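Local coordinates for putative uncharacterized protein (Mycobacterium avium subsp. paratuberculosis, PDB 3GT2), which is of unknown function but comprises the NlpC/P60 domain of a longer, probably membrane-anchored antigen, from a family generally assigned cysteine peptidase activity, although this domain lacks any cysteine, at residues A[18-23]-A[106-111]; A[58-63]-A[76-81]; A[94-99]-A[125-130]. All blocks are in the same frame, centred on the assembly; numbering follows the deposited sequence.

Contact 1 of 3, residues A[18-23]-A[106-111]. With SO4 (sulfate ion), chain C.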
ATOM      1  N   VAL A  18      12.704   4.364  -1.744  1.00 19.91           N
ATOM      2  CA  VAL A  18      12.900   2.916  -1.818  1.00 18.67           C
ATOM      3  C   VAL A  18      11.568   2.175  -1.913  1.00 18.93           C
ATOM      4  O   VAL A  18      11.414   1.234  -2.697  1.00 18.92           O
ATOM      5  CB  VAL A  18      13.674   2.402  -0.586  1.00 19.87           C
ATOM      6  CG1 VAL A  18      13.478   0.903  -0.426  1.00 23.85           C
ATOM      7  CG2 VAL A  18      15.158   2.748  -0.700  1.00 22.26           C
ATOM      8  N   VAL A  19      10.610   2.599  -1.100  1.00 18.27           N
ATOM      9  CA  VAL A  19       9.316   1.939  -1.030  1.00 19.45           C
ATOM     10  C   VAL A  19       8.530   2.137  -2.329  1.00 13.46           C
ATOM     11  O   VAL A  19       7.927   1.204  -2.846  1.00 17.20           O
ATOM     12  CB  VAL A  19       8.509   2.437   0.179  1.00 18.86           C
ATOM     13  CG1 VAL A  19       7.111   1.866   0.133  1.00 23.02           C
ATOM     14  CG2 VAL A  19       9.225   2.035   1.462  1.00 16.28           C
ATOM     15  N   ILE A  20       8.576   3.347  -2.863  1.00 14.30           N
ATOM     16  CA  ILE A  20       7.919   3.630  -4.132  1.00 14.12           C
ATOM     17  C   ILE A  20       8.549   2.824  -5.265  1.00 21.66           C
ATOM     18  O   ILE A  20       7.838   2.226  -6.057  1.00 19.63           O
ATOM     19  CB  ILE A  20       7.940   5.129  -4.461  1.00 20.42           C
ATOM     20  CG1 ILE A  20       7.038   5.895  -3.483  1.00 21.15           C
ATOM     21  CG2 ILE A  20       7.516   5.352  -5.905  1.00 22.38           C
ATOM     22  CD1 ILE A  20       7.153   7.413  -3.596  1.00 22.88           C
ATOM     23  N   ALA A  21       9.878   2.806  -5.332  1.00 19.43           N
ATOM     24  CA  ALA A  21      10.581   1.991  -6.319  1.00 20.52           C
ATOM     25  C   ALA A  21      10.164   0.516  -6.244  1.00 20.05           C
ATOM     26  O   ALA A  21       9.899  -0.111  -7.270  1.00 19.71           O
ATOM     27  CB  ALA A  21      12.101   2.140  -6.168  1.00 20.56           C
ATOM     28  N   ARG A  22      10.103  -0.041  -5.035  1.00 17.89           N
ATOM     29  CA  ARG A  22       9.737  -1.445  -4.882  1.00 18.96           C
ATOM     30  C   ARG A  22       8.303  -1.730  -5.317  1.00 16.19           C
ATOM     31  O   ARG A  22       8.026  -2.733  -5.980  1.00 17.03           O
ATOM     32  CB  ARG A  22       9.944  -1.891  -3.437  1.00 18.78           C
ATOM     33  CG  ARG A  22      11.396  -2.072  -3.070  1.00 24.24           C
ATOM     34  CD  ARG A  22      11.536  -2.308  -1.583  1.00 26.14           C
ATOM     35  NE  ARG A  22      10.826  -3.506  -1.151  1.00 20.71           N
ATOM     36  CZ  ARG A  22      11.353  -4.731  -1.169  1.00 26.11           C
ATOM     37  NH1 ARG A  22      12.592  -4.919  -1.614  1.00 27.89           N
ATOM     38  NH2 ARG A  22      10.642  -5.768  -0.743  1.00 26.19           N
ATOM     39  N   GLY A  23       7.386  -0.849  -4.931  1.00 18.00           N
ATOM     40  CA  GLY A  23       6.005  -1.005  -5.315  1.00 16.07           C
ATOM     41  C   GLY A  23       5.853  -0.941  -6.823  1.00 17.61           C
ATOM     42  O   GLY A  23       5.175  -1.771  -7.424  1.00 16.72           O
ATOM     43  N   VAL A 106      -6.431  -0.818   0.609  1.00 13.43           N
ATOM     44  CA  VAL A 106      -5.403   0.147   0.913  1.00 13.95           C
ATOM     45  C   VAL A 106      -4.599   0.388  -0.359  1.00 15.88           C
ATOM     46  O   VAL A 106      -4.540  -0.481  -1.234  1.00 15.81           O
ATOM     47  CB  VAL A 106      -4.477  -0.372   2.039  1.00 14.32           C
ATOM     48  CG1 VAL A 106      -3.847  -1.731   1.645  1.00 13.04           C
ATOM     49  CG2 VAL A 106      -3.423   0.678   2.384  1.00 14.67           C
ATOM     50  N   ALA A 107      -3.996   1.565  -0.475  1.00 13.12           N
ATOM     51  CA  ALA A 107      -3.160   1.900  -1.631  1.00 14.94           C
ATOM     52  C   ALA A 107      -2.088   2.896  -1.207  1.00 15.16           C
ATOM     53  O   ALA A 107      -2.185   3.480  -0.154  1.00 13.77           O
ATOM     54  CB  ALA A 107      -4.011   2.478  -2.749  1.00 13.42           C
HETATM   55  N   MSE A 108      -1.053   3.059  -2.018  1.00 14.83           N
HETATM   56  CA  MSE A 108       0.041   3.948  -1.676  1.00 13.13           C
HETATM   57  C   MSE A 108      -0.038   5.238  -2.477  1.00 13.49           C
HETATM   58  O   MSE A 108      -0.102   5.218  -3.711  1.00 16.96           O
HETATM   59  CB  MSE A 108       1.379   3.243  -1.974  1.00 17.42           C
HETATM   60  CG  MSE A 108       2.590   4.135  -1.722  1.00 16.31           C
HETATM   61 SE   MSE A 108       4.231   3.317  -2.474  1.00 38.32          SE
HETATM   62  CE  MSE A 108       3.618   2.989  -4.302  1.00 80.60           C
ATOM     63  N   TYR A 109      -0.044   6.374  -1.787  1.00 16.27           N
ATOM     64  CA  TYR A 109      -0.040   7.649  -2.481  1.00 13.93           C
ATOM     65  C   TYR A 109       1.316   7.919  -3.135  1.00 17.33           C
ATOM     66  O   TYR A 109       2.363   7.712  -2.516  1.00 17.31           O
ATOM     67  CB  TYR A 109      -0.368   8.783  -1.515  1.00 15.17           C
ATOM     68  CG  TYR A 109      -0.659  10.087  -2.205  1.00 16.51           C
ATOM     69  CD1 TYR A 109      -1.552  10.148  -3.279  1.00 16.24           C
ATOM     70  CD2 TYR A 109      -0.052  11.265  -1.782  1.00 15.73           C
ATOM     71  CE1 TYR A 109      -1.835  11.350  -3.897  1.00 17.99           C
ATOM     72  CE2 TYR A 109      -0.322  12.468  -2.400  1.00 20.18           C
ATOM     73  CZ  TYR A 109      -1.214  12.507  -3.461  1.00 20.31           C
ATOM     74  OH  TYR A 109      -1.478  13.706  -4.078  1.00 20.23           O
ATOM     75  N   LEU A 110       1.289   8.381  -4.382  1.00 17.14           N
ATOM     76  CA  LEU A 110       2.517   8.640  -5.139  1.00 17.09           C
ATOM     77  C   LEU A 110       2.725  10.128  -5.407  1.00 21.82           C
ATOM     78  O   LEU A 110       3.694  10.523  -6.063  1.00 23.11           O
ATOM     79  CB  LEU A 110       2.492   7.881  -6.469  1.00 18.11           C
ATOM     80  CG  LEU A 110       2.313   6.373  -6.365  1.00 19.31           C
ATOM     81  CD1 LEU A 110       2.202   5.770  -7.754  1.00 22.05           C
ATOM     82  CD2 LEU A 110       3.489   5.770  -5.592  1.00 21.42           C
ATOM     83  N   GLY A 111       1.817  10.948  -4.894  1.00 20.42           N
ATOM     84  CA  GLY A 111       1.820  12.370  -5.169  1.00 19.85           C
ATOM     85  C   GLY A 111       1.044  12.695  -6.434  1.00 17.29           C
ATOM     86  O   GLY A 111       0.777  11.813  -7.260  1.00 18.20           O
TER
HETATM   87  S   SO4 C 207       0.660  16.526  -3.944  1.00 48.47           S
HETATM   88  O1  SO4 C 207      -0.418  15.880  -3.199  1.00 40.71           O
HETATM   89  O2  SO4 C 207       1.758  15.594  -4.169  1.00 49.09           O
HETATM   90  O3  SO4 C 207       0.151  17.004  -5.225  1.00 51.94           O
HETATM   91  O4  SO4 C 207       1.163  17.662  -3.171  1.00 48.89           O

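Contact 2 of 3, residues A[58-63]-A[76-81]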
ATOM      1  N   GLY A  58      -0.945  -7.362   0.735  1.00 19.23           N
ATOM      2  CA  GLY A  58       0.292  -8.059   0.406  1.00 14.56           C
ATOM      3  C   GLY A  58       1.270  -7.150  -0.317  1.00 15.22           C
ATOM      4  O   GLY A  58       2.473  -7.188  -0.076  1.00 13.81           O
ATOM      5  N   LEU A  59       0.753  -6.316  -1.211  1.00 15.39           N
ATOM      6  CA  LEU A  59       1.616  -5.431  -1.962  1.00 11.81           C
ATOM      7  C   LEU A  59       2.237  -4.358  -1.062  1.00 12.03           C
ATOM      8  O   LEU A  59       3.416  -4.018  -1.204  1.00 13.25           O
ATOM      9  CB  LEU A  59       0.843  -4.773  -3.103  1.00 12.71           C
ATOM     10  CG  LEU A  59       1.619  -3.698  -3.874  1.00 15.35           C
ATOM     11  CD1 LEU A  59       2.814  -4.289  -4.641  1.00 16.00           C
ATOM     12  CD2 LEU A  59       0.693  -2.970  -4.830  1.00 14.91           C
HETATM   13  N   MSE A  60       1.444  -3.827  -0.137  1.00 13.26           N
HETATM   14  CA  MSE A  60       1.981  -2.835   0.784  1.00 14.60           C
HETATM   15  C   MSE A  60       3.074  -3.472   1.644  1.00 14.64           C
HETATM   16  O   MSE A  60       4.118  -2.868   1.880  1.00 14.85           O
HETATM   17  CB  MSE A  60       0.885  -2.245   1.686  1.00 14.19           C
HETATM   18  CG  MSE A  60      -0.289  -1.597   0.970  1.00 18.69           C
HETATM   19 SE   MSE A  60       0.192  -0.034  -0.123  1.00 21.81          SE
HETATM   20  CE  MSE A  60       0.054  -0.823  -1.884  1.00 18.33           C
ATOM     21  N   GLN A  61       2.843  -4.695   2.103  1.00 12.96           N
ATOM     22  CA  GLN A  61       3.840  -5.358   2.940  1.00 14.40           C
ATOM     23  C   GLN A  61       5.136  -5.489   2.156  1.00 13.88           C
ATOM     24  O   GLN A  61       6.220  -5.212   2.674  1.00 15.20           O
ATOM     25  CB  GLN A  61       3.371  -6.744   3.379  1.00 14.47           C
ATOM     26  CG  GLN A  61       2.283  -6.753   4.427  1.00 15.68           C
ATOM     27  CD  GLN A  61       2.127  -8.127   5.050  1.00 25.28           C
ATOM     28  OE1 GLN A  61       2.284  -8.302   6.263  1.00 27.12           O
ATOM     29  NE2 GLN A  61       1.840  -9.119   4.218  1.00 16.53           N
ATOM     30  N   TYR A  62       5.028  -5.930   0.903  1.00 13.54           N
ATOM     31  CA  TYR A  62       6.214  -6.085   0.057  1.00 15.16           C
ATOM     32  C   TYR A  62       6.972  -4.760  -0.111  1.00 18.30           C
ATOM     33  O   TYR A  62       8.198  -4.705   0.044  1.00 16.68           O
ATOM     34  CB  TYR A  62       5.837  -6.633  -1.319  1.00 12.62           C
ATOM     35  CG  TYR A  62       7.034  -6.722  -2.241  1.00 14.62           C
ATOM     36  CD1 TYR A  62       7.973  -7.725  -2.079  1.00 20.86           C
ATOM     37  CD2 TYR A  62       7.242  -5.771  -3.238  1.00 16.49           C
ATOM     38  CE1 TYR A  62       9.084  -7.816  -2.918  1.00 22.80           C
ATOM     39  CE2 TYR A  62       8.344  -5.840  -4.070  1.00 22.06           C
ATOM     40  CZ  TYR A  62       9.265  -6.869  -3.903  1.00 24.01           C
ATOM     41  OH  TYR A  62      10.372  -6.945  -4.725  1.00 30.43           O
ATOM     42  N   ALA A  63       6.248  -3.703  -0.471  1.00 15.59           N
ATOM     43  CA  ALA A  63       6.885  -2.429  -0.786  1.00 15.12           C
ATOM     44  C   ALA A  63       7.582  -1.842   0.445  1.00 16.70           C
ATOM     45  O   ALA A  63       8.756  -1.467   0.393  1.00 16.27           O
ATOM     46  CB  ALA A  63       5.868  -1.454  -1.345  1.00 17.16           C
ATOM     47  N   GLY A  76      -7.149  -3.126   7.495  1.00 15.28           N
ATOM     48  CA  GLY A  76      -7.757  -2.679   8.741  1.00 19.29           C
ATOM     49  C   GLY A  76      -6.748  -2.521   9.866  1.00 22.94           C
ATOM     50  O   GLY A  76      -6.869  -1.622  10.698  1.00 21.66           O
ATOM     51  N   ALA A  77      -5.738  -3.383   9.887  1.00 21.34           N
ATOM     52  CA  ALA A  77      -4.695  -3.294  10.902  1.00 19.63           C
ATOM     53  C   ALA A  77      -3.679  -2.202  10.572  1.00 20.07           C
ATOM     54  O   ALA A  77      -3.143  -1.555  11.471  1.00 22.14           O
ATOM     55  CB  ALA A  77      -3.990  -4.646  11.072  1.00 19.94           C
HETATM   56  N   MSE A  78      -3.399  -2.002   9.286  1.00 19.24           N
HETATM   57  CA  MSE A  78      -2.501  -0.916   8.887  1.00 16.87           C
HETATM   58  C   MSE A  78      -3.091   0.439   9.258  1.00 18.44           C
HETATM   59  O   MSE A  78      -2.360   1.379   9.565  1.00 19.76           O
HETATM   60  CB  MSE A  78      -2.220  -0.960   7.386  1.00 14.36           C
HETATM   61  CG  MSE A  78      -1.401  -2.139   6.941  1.00 19.92           C
HETATM   62 SE   MSE A  78      -1.327  -2.282   4.997  1.00 23.46          SE
HETATM   63  CE  MSE A  78      -0.421  -3.992   4.905  1.00 19.97           C
ATOM     64  N   TYR A  79      -4.419   0.534   9.225  1.00 17.89           N
ATOM     65  CA  TYR A  79      -5.113   1.777   9.531  1.00 17.73           C
ATOM     66  C   TYR A  79      -4.892   2.161  10.985  1.00 21.46           C
ATOM     67  O   TYR A  79      -5.116   3.294  11.368  1.00 23.24           O
ATOM     68  CB  TYR A  79      -6.606   1.603   9.294  1.00 16.28           C
ATOM     69  CG  TYR A  79      -7.385   2.891   9.226  1.00 16.74           C
ATOM     70  CD1 TYR A  79      -7.085   3.857   8.269  1.00 18.31           C
ATOM     71  CD2 TYR A  79      -8.440   3.134  10.100  1.00 18.30           C
ATOM     72  CE1 TYR A  79      -7.804   5.035   8.192  1.00 21.36           C
ATOM     73  CE2 TYR A  79      -9.164   4.315  10.031  1.00 23.02           C
ATOM     74  CZ  TYR A  79      -8.839   5.259   9.068  1.00 23.64           C
ATOM     75  OH  TYR A  79      -9.540   6.435   8.969  1.00 20.32           O
ATOM     76  N   ARG A  80      -4.451   1.203  11.791  1.00 21.93           N
ATOM     77  CA  ARG A  80      -4.305   1.424  13.229  1.00 23.95           C
ATOM     78  C   ARG A  80      -2.858   1.586  13.682  1.00 26.48           C
ATOM     79  O   ARG A  80      -2.572   1.584  14.879  1.00 29.64           O
ATOM     80  CB  ARG A  80      -4.980   0.291  14.004  1.00 26.63           C
ATOM     81  CG  ARG A  80      -6.489   0.253  13.798  1.00 27.26           C
ATOM     82  CD  ARG A  80      -7.085  -1.054  14.301  1.00 36.19           C
ATOM     83  NE  ARG A  80      -6.870  -1.224  15.734  1.00 42.30           N
ATOM     84  CZ  ARG A  80      -7.605  -0.637  16.673  1.00 46.86           C
ATOM     85  NH1 ARG A  80      -8.606   0.165  16.334  1.00 46.59           N
ATOM     86  NH2 ARG A  80      -7.334  -0.849  17.954  1.00 50.46           N
ATOM     87  N   VAL A  81      -1.944   1.725  12.734  1.00 19.68           N
ATOM     88  CA  VAL A  81      -0.556   1.995  13.085  1.00 18.83           C
ATOM     89  C   VAL A  81      -0.124   3.342  12.514  1.00 21.00           C
ATOM     90  O   VAL A  81      -0.839   3.944  11.718  1.00 23.49           O
ATOM     91  CB  VAL A  81       0.389   0.884  12.606  1.00 22.80           C
ATOM     92  CG1 VAL A  81      -0.150  -0.467  13.048  1.00 22.18           C
ATOM     93  CG2 VAL A  81       0.546   0.936  11.092  1.00 22.60           C
TER

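Contact 3 of 3, residues A[94-99]-A[125-130]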
ATOM      1  N   ASP A  94       2.470   8.009   1.836  1.00 16.55           N
ATOM      2  CA  ASP A  94       1.371   7.859   2.782  1.00 12.70           C
ATOM      3  C   ASP A  94       0.391   6.806   2.272  1.00 18.86           C
ATOM      4  O   ASP A  94       0.264   6.604   1.063  1.00 21.36           O
ATOM      5  CB  ASP A  94       0.639   9.187   2.994  1.00 15.39           C
ATOM      6  CG  ASP A  94       1.454  10.189   3.799  1.00 23.53           C
ATOM      7  OD1 ASP A  94       2.466   9.791   4.422  1.00 23.03           O
ATOM      8  OD2 ASP A  94       1.077  11.381   3.809  1.00 23.36           O
ATOM      9  N   LEU A  95      -0.298   6.134   3.192  1.00 15.30           N
ATOM     10  CA  LEU A  95      -1.265   5.103   2.818  1.00 13.47           C
ATOM     11  C   LEU A  95      -2.688   5.667   2.773  1.00 16.54           C
ATOM     12  O   LEU A  95      -3.086   6.428   3.656  1.00 15.26           O
ATOM     13  CB  LEU A  95      -1.202   3.929   3.792  1.00 13.65           C
ATOM     14  CG  LEU A  95       0.110   3.130   3.795  1.00 20.47           C
ATOM     15  CD1 LEU A  95       0.135   2.164   4.970  1.00 21.16           C
ATOM     16  CD2 LEU A  95       0.275   2.358   2.490  1.00 20.92           C
ATOM     17  N   ILE A  96      -3.431   5.274   1.739  1.00 14.79           N
ATOM     18  CA  ILE A  96      -4.827   5.665   1.542  1.00 14.24           C
ATOM     19  C   ILE A  96      -5.703   4.444   1.768  1.00 16.06           C
ATOM     20  O   ILE A  96      -5.364   3.365   1.306  1.00 20.28           O
ATOM     21  CB  ILE A  96      -5.063   6.126   0.097  1.00 21.33           C
ATOM     22  CG1 ILE A  96      -4.168   7.314  -0.247  1.00 20.78           C
ATOM     23  CG2 ILE A  96      -6.528   6.473  -0.117  1.00 20.96           C
ATOM     24  CD1 ILE A  96      -4.104   7.599  -1.746  1.00 28.68           C
ATOM     25  N   PHE A  97      -6.821   4.596   2.469  1.00 13.23           N
ATOM     26  CA  PHE A  97      -7.615   3.424   2.850  1.00 16.47           C
ATOM     27  C   PHE A  97      -9.058   3.509   2.353  1.00 16.88           C
ATOM     28  O   PHE A  97      -9.582   4.599   2.121  1.00 18.01           O
ATOM     29  CB  PHE A  97      -7.613   3.233   4.373  1.00 13.02           C
ATOM     30  CG  PHE A  97      -6.267   2.940   4.949  1.00 15.87           C
ATOM     31  CD1 PHE A  97      -5.357   3.958   5.162  1.00 18.30           C
ATOM     32  CD2 PHE A  97      -5.919   1.651   5.312  1.00 15.50           C
ATOM     33  CE1 PHE A  97      -4.111   3.693   5.706  1.00 16.99           C
ATOM     34  CE2 PHE A  97      -4.674   1.378   5.864  1.00 14.73           C
ATOM     35  CZ  PHE A  97      -3.767   2.399   6.058  1.00 16.92           C
ATOM     36  N   TYR A  98      -9.688   2.344   2.210  1.00 16.78           N
ATOM     37  CA  TYR A  98     -11.063   2.253   1.725  1.00 17.31           C
ATOM     38  C   TYR A  98     -11.906   1.398   2.648  1.00 21.65           C
ATOM     39  O   TYR A  98     -11.419   0.426   3.224  1.00 19.16           O
ATOM     40  CB  TYR A  98     -11.084   1.713   0.282  1.00 17.10           C
ATOM     41  CG  TYR A  98     -10.407   2.677  -0.636  1.00 17.21           C
ATOM     42  CD1 TYR A  98     -11.131   3.699  -1.243  1.00 15.94           C
ATOM     43  CD2 TYR A  98      -9.027   2.619  -0.847  1.00 17.78           C
ATOM     44  CE1 TYR A  98     -10.521   4.616  -2.042  1.00 19.14           C
ATOM     45  CE2 TYR A  98      -8.407   3.540  -1.649  1.00 17.80           C
ATOM     46  CZ  TYR A  98      -9.160   4.534  -2.250  1.00 17.97           C
ATOM     47  OH  TYR A  98      -8.554   5.464  -3.052  1.00 21.14           O
ATOM     48  N   GLY A  99     -13.171   1.778   2.791  1.00 22.79           N
ATOM     49  CA  GLY A  99     -14.095   1.033   3.620  1.00 24.97           C
ATOM     50  C   GLY A  99     -14.114   1.564   5.036  1.00 30.42           C
ATOM     51  O   GLY A  99     -13.247   2.356   5.419  1.00 29.94           O
ATOM     52  N   SER A 125      -2.933   4.342 -10.503  1.00 19.49           N
ATOM     53  CA  SER A 125      -4.264   4.853 -10.798  1.00 17.31           C
ATOM     54  C   SER A 125      -4.428   6.271 -10.273  1.00 16.48           C
ATOM     55  O   SER A 125      -3.668   6.711  -9.406  1.00 18.48           O
ATOM     56  CB  SER A 125      -5.330   3.961 -10.159  1.00 21.77           C
ATOM     57  OG  SER A 125      -5.327   2.659 -10.749  1.00 26.96           O
ATOM     58  N   PRO A 126      -5.427   6.995 -10.799  1.00 15.99           N
ATOM     59  CA  PRO A 126      -5.793   8.262 -10.160  1.00 14.34           C
ATOM     60  C   PRO A 126      -6.337   7.956  -8.773  1.00 21.01           C
ATOM     61  O   PRO A 126      -6.906   6.892  -8.564  1.00 19.30           O
ATOM     62  CB  PRO A 126      -6.937   8.798 -11.029  1.00 17.37           C
ATOM     63  CG  PRO A 126      -7.008   7.955 -12.223  1.00 23.16           C
ATOM     64  CD  PRO A 126      -6.284   6.662 -11.948  1.00 18.82           C
ATOM     65  N   VAL A 127      -6.185   8.874  -7.832  1.00 18.15           N
ATOM     66  CA  VAL A 127      -6.797   8.677  -6.529  1.00 18.81           C
ATOM     67  C   VAL A 127      -8.316   8.549  -6.655  1.00 18.80           C
ATOM     68  O   VAL A 127      -8.976   9.331  -7.347  1.00 21.00           O
ATOM     69  CB  VAL A 127      -6.427   9.825  -5.568  1.00 22.75           C
ATOM     70  CG1 VAL A 127      -7.333   9.812  -4.351  1.00 22.33           C
ATOM     71  CG2 VAL A 127      -4.972   9.691  -5.157  1.00 25.62           C
ATOM     72  N   ARG A 128      -8.866   7.540  -5.998  1.00 21.86           N
ATOM     73  CA  ARG A 128     -10.309   7.351  -5.946  1.00 25.20           C
ATOM     74  C   ARG A 128     -10.812   7.856  -4.596  1.00 26.73           C
ATOM     75  O   ARG A 128     -10.314   7.442  -3.556  1.00 23.44           O
ATOM     76  CB  ARG A 128     -10.638   5.866  -6.106  1.00 30.66           C
ATOM     77  CG  ARG A 128     -12.007   5.476  -5.590  1.00 36.52           C
ATOM     78  CD  ARG A 128     -12.167   3.963  -5.536  1.00 43.31           C
ATOM     79  NE  ARG A 128     -13.341   3.568  -4.766  1.00 50.75           N
ATOM     80  CZ  ARG A 128     -13.580   2.328  -4.354  1.00 58.91           C
ATOM     81  NH1 ARG A 128     -12.721   1.358  -4.638  1.00 60.94           N
ATOM     82  NH2 ARG A 128     -14.674   2.058  -3.653  1.00 61.52           N
ATOM     83  N   THR A 129     -11.785   8.758  -4.603  1.00 26.63           N
ATOM     84  CA  THR A 129     -12.310   9.278  -3.343  1.00 28.50           C
ATOM     85  C   THR A 129     -13.535   8.506  -2.856  1.00 28.30           C
ATOM     86  O   THR A 129     -13.866   8.544  -1.676  1.00 27.59           O
ATOM     87  CB  THR A 129     -12.674  10.755  -3.453  1.00 28.85           C
ATOM     88  OG1 THR A 129     -13.586  10.933  -4.540  1.00 27.35           O
ATOM     89  CG2 THR A 129     -11.430  11.593  -3.691  1.00 26.94           C
ATOM     90  N   ALA A 130     -14.210   7.818  -3.770  1.00 23.25           N
ATOM     91  CA  ALA A 130     -15.383   7.025  -3.413  1.00 29.97           C
ATOM     92  C   ALA A 130     -15.023   5.917  -2.425  1.00 29.50           C
ATOM     93  O   ALA A 130     -14.188   5.057  -2.718  1.00 30.16           O
ATOM     94  CB  ALA A 130     -16.028   6.430  -4.664  1.00 30.48           C
TER

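Contact 1 of 3, residues A[18-23]-A[106-111]
Ile20 and Leu110 mark the closest backbone approach, with their CA atoms 7.4 Å apart, where helix 18-23 passes strand 106-111 at an interaxial distance of 10.3 Å. The two directions diverge by 115°, so the helix lies across the strand and is joined to it by side chains. Met108, modelled as selenomethionine, leads: its CG stands anti to the backbone N (chi1 177°), which carries the chain off the sheet, and a bend at chi3 (53°) brings CE round toward Gly23. Its SE lies 3.9 Å from Ile20 CG1, the two side chains crossing at about a right angle, and 4.1 Å from Val19 CG1. Leu110 slides past Ile20 in the opposite direction, bringing CD2 to 4.1 Å from Ile20 CG2. Tyr109 turns the other way. Its OH donates to sulfate O1 (2.6 Å) in the plane of the ring, while Gly111 N sits 3.4 Å above the ring centre; Asn112 N also binds the ion, which probably comes from the crystallisation liquor. Met108 and Val19 both touch Tyr64 of helix 56-65. Contact across the pair is purely apolar, so this part of helix 7-24 meets the sheet through nondirectional packing.

Contact 2 of 3, residues A[58-63]-A[76-81]
Met78 reaches across from the short helix 75-78 and lays its methyl end over the roots of two successive side chains on helix 56-65. Its CE is 3.9 Å from Met60 CB and likewise 3.9 Å from Gln61 CG, while its SE lies 4.0 Å from the same Met60 CB. The reach is needed because the nearest CA atoms, those of Met60 and Met78, stand 9.5 Å apart. Met78 spans the gap by being straight beyond CG, with chi2 at 171° and chi3 at -173°, so that the methyl arrives at the far end of an extended rod.

Met60, also selenomethionine here, behaves differently. Its CB meets the visitor, but bends at chi2 and chi3 lead its tip away, toward the sheet. Met78 thus reaches from one helix to the other, whereas the end of Met60 packs against strands 95-98 and 105-111. Gln61 crosses Met78 at about a right angle and offers its aliphatic CG; its polar end is engaged with Arg73, whose NE is hydrogen-bonded to OE1. A buried glutamine can in this way line an apolar contact while its carbonyl is satisfied.

Just past Met78 the chain makes a type I turn from Met78 to Val81. At the start of helix 56-65, where active NlpC/P60 relatives carry the catalytic cysteine, this chain has Ala56; the contact lies one turn further along the same helix. Around it, Met60 touches Leu95 of strand 95-98 together with Val106 and Met108 of strand 105-111. Met78 rests on Phe97, and Tyr79 meets that same ring edge-to-face, so helices 56-65 and 75-78 both lean on the sheet.

Contact 3 of 3, residues A[94-99]-A[125-130]
Tyr98, Arg128 and Ile96 have the most surface buried where the chain folds back over the antiparallel meander of the NlpC/P60 domain, whose strands 95-98, 105-111, 114-118 and 122-126 lie side by side in chain order. Strands 95-98 and 122-126 are at its two margins. Beyond the second, residues 127-130 come back beside the first, over the face of the sheet on which Ile96, Tyr98 and Arg128 all touch Met115 of strand 114-118.

Tyr98 contributes most. Its hydroxyl donates to the backbone carbonyl of Arg128, with OH to O at 2.7 Å. The donor lies in the carbonyl plane on a lone pair, with a C=O...donor angle of 132°, and the acceptor lies in turn at the edge of the ring, in its plane. The backbone of an irregular segment is thereby tied to a side chain of a regular strand.

Arg128 passes across the same ring. With CG anti to the backbone N (chi1 159°), the chain runs out extended, and its CG and CD are each 3.9 Å from Tyr98 CE1. Farther on, Tyr98 CD1 stands 4.1 Å above the centre of the guanidinium, the two planes being inclined by 31°. The methylene rod and the flat head thus share one aromatic neighbour, although Arg128 itself is largely at the surface.

Ile96, two residues before Tyr98, adds an apolar touch: its CD1 meets Val127 CG2 at 4.1 Å, the chains crossing obliquely. Val127 also packs on Tyr109 of strand 105-111, so this end of the segment rests on more than one strand. At the other end, Ala130 O receives a weak, strongly bent hydrogen bond from Arg128 NE at 2.7 Å and approaches Tyr98 CD1 to 3.7 Å.

From the N terminus, helix 7-24 opens contact 1, which closes a long loop when the chain arrives at strand 105-111. Contact 2 opens and closes within it, pairing helix 56-65 with the helix 75-78. Contact 3 opens at strand 95-98, still inside the first loop, but closes at 125-130, beyond it; contacts 1 and 3 therefore cross, whereas 2 and 3 follow in series. Strands 95-98 and 105-111 are sheet neighbours, joining contacts 1 and 3 through backbone bonds. Arg22, bonded to the backbone oxygen of Tyr62 and weakly to that of Ala63, couples contacts 1 and 2. They tie helix 7-24 to the sheet, helix 56-65 to 75-78, and the chain after strand 122-126 to strand 95-98.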